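Long-range contact in dihydrofolate reductase (Coxiella burnetii, PDB 3TQB), which probably reduces 7,8-dihydrofolate to tetrahydrofolate with NADPH, maintaining the folate carrier needed for de novo glycine, purine and DNA precursor synthesis: residues L5-D10 against V125-W130. Residues are numbered along the deposited sequence; the frame is centred on the assembly and turned at random.
Sequences LIAAMD and VYFPEW. With FOL (folic acid), chain C.
Phe127 lays one face of its ring on the methyl of Met9, joining the loop after strand 125-126 to a central strand, 2-10, of the mixed sheet of the dihydrofolate reductase fold. Met9 CE stands 3.5 Å from the ring centroid and 22° off the ring normal, which defines a CH-pi contact over the face. It is also the tightest point, with CE 3.3 Å from Phe127 CG. A bend at the last torsion of Met9 (chi3 68°) turns the methyl onto the ring, while SD sits obliquely to it, a Met-aromatic contact. Pro128 CD lies over the opposite face, so the ring is sandwiched. Earlier in the strand, Ala7 CB and Leu5 CD1 approach the same ring obliquely, CB 3.9 Å from Phe127 CD1 and Leu5 CD1 4.2 Å from CZ.

No hydrogen bond links the segments, and the packing slackens toward the partly exposed Trp130. Alternation along the strand sends Ala8 the other way, toward the pterin of folic acid: its CB is 3.2 Å from N3, and its backbone N donates to the NADPH carboxamide oxygen O7N. On the looser side Met9 reaches Trp130 at the edge of the indole, SD lying 82° off the six-membered-ring normal and 4.1 Å from CZ3.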
# COMPACT_ATOMS: atom_id res chain seq x y z
N LEU A 5 -2.24 1.89 -5.73
CA LEU A 5 -1.25 1.23 -4.88
C LEU A 5 -0.20 2.25 -4.44
O LEU A 5 0.23 3.08 -5.23
CB LEU A 5 -0.58 0.07 -5.61
CG LEU A 5 -1.47 -1.00 -6.26
CD1 LEU A 5 -0.63 -2.15 -6.77
CD2 LEU A 5 -2.53 -1.52 -5.29
N ILE A 6 0.18 2.18 -3.16
CA ILE A 6 1.22 3.04 -2.61
C ILE A 6 2.20 2.18 -1.82
O ILE A 6 1.79 1.36 -0.99
CB ILE A 6 0.62 4.17 -1.73
CG1 ILE A 6 1.72 5.12 -1.24
CG2 ILE A 6 -0.16 3.59 -0.55
CD1 ILE A 6 1.19 6.31 -0.48
N ALA A 7 3.49 2.36 -2.08
CA ALA A 7 4.51 1.55 -1.42
C ALA A 7 5.91 2.16 -1.55
O ALA A 7 6.25 2.73 -2.58
CB ALA A 7 4.51 0.14 -1.99
N ALA A 8 6.70 2.03 -0.48
CA ALA A 8 8.11 2.39 -0.51
C ALA A 8 8.92 1.12 -0.69
O ALA A 8 8.69 0.13 0.01
CB ALA A 8 8.50 3.10 0.77
N MET A 9 9.86 1.14 -1.63
CA MET A 9 10.67 -0.03 -1.96
C MET A 9 12.07 0.35 -2.40
O MET A 9 12.36 1.53 -2.62
CB MET A 9 9.99 -0.84 -3.07
CG MET A 9 9.85 -0.10 -4.40
SD MET A 9 8.91 -1.04 -5.61
CE MET A 9 7.28 -1.00 -4.87
N ASP A 10 12.94 -0.65 -2.52
CA ASP A 10 14.33 -0.44 -2.95
C ASP A 10 14.55 -0.99 -4.37
O ASP A 10 13.60 -1.40 -5.03
CB ASP A 10 15.31 -1.04 -1.93
CG ASP A 10 15.40 -2.56 -2.01
OD1 ASP A 10 14.54 -3.20 -2.65
OD2 ASP A 10 16.34 -3.12 -1.41
N VAL A 125 10.10 -10.08 2.73
CA VAL A 125 8.92 -9.80 1.90
C VAL A 125 9.23 -8.76 0.83
O VAL A 125 10.04 -7.85 1.05
CB VAL A 125 7.71 -9.33 2.75
CG1 VAL A 125 7.41 -10.32 3.86
CG2 VAL A 125 7.95 -7.94 3.32
N TYR A 126 8.58 -8.89 -0.32
CA TYR A 126 8.85 -8.04 -1.48
C TYR A 126 7.56 -7.54 -2.13
O TYR A 126 6.48 -8.11 -1.93
CB TYR A 126 9.67 -8.81 -2.53
CG TYR A 126 11.06 -9.20 -2.07
CD1 TYR A 126 12.17 -8.45 -2.42
CD2 TYR A 126 11.26 -10.34 -1.29
CE1 TYR A 126 13.45 -8.80 -2.00
CE2 TYR A 126 12.54 -10.71 -0.86
CZ TYR A 126 13.63 -9.93 -1.22
OH TYR A 126 14.89 -10.29 -0.81
N PHE A 127 7.69 -6.48 -2.92
CA PHE A 127 6.59 -5.97 -3.73
C PHE A 127 6.52 -6.77 -5.03
O PHE A 127 7.54 -6.93 -5.71
CB PHE A 127 6.81 -4.48 -4.03
CG PHE A 127 5.65 -3.82 -4.72
CD1 PHE A 127 4.65 -3.18 -3.98
CD2 PHE A 127 5.55 -3.83 -6.11
CE1 PHE A 127 3.58 -2.57 -4.62
CE2 PHE A 127 4.48 -3.22 -6.75
CZ PHE A 127 3.49 -2.58 -6.00
N PRO A 128 5.32 -7.28 -5.39
CA PRO A 128 5.19 -8.12 -6.59
C PRO A 128 5.40 -7.32 -7.88
O PRO A 128 4.91 -6.19 -7.98
CB PRO A 128 3.76 -8.64 -6.49
CG PRO A 128 3.04 -7.63 -5.69
CD PRO A 128 4.02 -7.04 -4.74
N GLU A 129 6.09 -7.92 -8.84
CA GLU A 129 6.55 -7.21 -10.04
C GLU A 129 5.45 -6.83 -11.03
O GLU A 129 4.65 -7.66 -11.46
CB GLU A 129 7.60 -8.06 -10.78
CG GLU A 129 8.06 -7.46 -12.11
CD GLU A 129 9.20 -8.22 -12.75
OE1 GLU A 129 9.69 -9.21 -12.16
OE2 GLU A 129 9.61 -7.83 -13.86
N TRP A 130 5.44 -5.55 -11.42
CA TRP A 130 4.57 -5.04 -12.48
C TRP A 130 5.29 -5.09 -13.84
O TRP A 130 6.50 -5.31 -13.90
CB TRP A 130 4.13 -3.61 -12.17
CG TRP A 130 5.21 -2.56 -12.34
CD1 TRP A 130 5.48 -1.84 -13.47
CD2 TRP A 130 6.15 -2.13 -11.35
NE1 TRP A 130 6.53 -0.99 -13.24
CE2 TRP A 130 6.96 -1.14 -11.95
CE3 TRP A 130 6.39 -2.48 -10.02
CZ2 TRP A 130 8.00 -0.50 -11.26
CZ3 TRP A 130 7.42 -1.84 -9.33
CH2 TRP A 130 8.21 -0.87 -9.96
N1 FOL C . 4.13 3.60 1.56
C2 FOL C . 5.30 4.34 1.59
NA2 FOL C . 5.59 5.17 0.59
N3 FOL C . 6.18 4.22 2.66
C4 FOL C . 5.89 3.36 3.70
O4 FOL C . 6.68 3.27 4.64
C4A FOL C . 4.72 2.61 3.68
N5 FOL C . 4.42 1.75 4.72
C6 FOL C . 3.25 1.01 4.69
C7 FOL C . 2.37 1.13 3.62
N8 FOL C . 2.67 1.99 2.58
C8A FOL C . 3.84 2.74 2.60
C9 FOL C . 2.90 0.06 5.81
N10 FOL C . 3.51 0.47 7.06
C11 FOL C . 3.24 4.21 8.78
C12 FOL C . 4.33 3.39 9.03
C13 FOL C . 4.40 2.13 8.44
C14 FOL C . 3.39 1.69 7.60
C15 FOL C . 2.29 2.52 7.35
C16 FOL C . 2.22 3.78 7.94
C FOL C . 3.18 5.56 9.44
O FOL C . 3.81 5.72 10.69
N FOL C . 2.56 6.56 8.82
CA FOL C . 2.10 7.74 9.54
CB FOL C . 3.19 8.80 9.56
CG FOL C . 3.11 9.65 10.82
CD FOL C . 4.10 10.79 10.78
OE1 FOL C . 4.78 11.06 11.80
OE2 FOL C . 4.26 11.48 9.75
CT FOL C . 0.85 8.30 8.92
O1 FOL C . 0.42 7.86 7.84
O2 FOL C . 0.21 9.21 9.48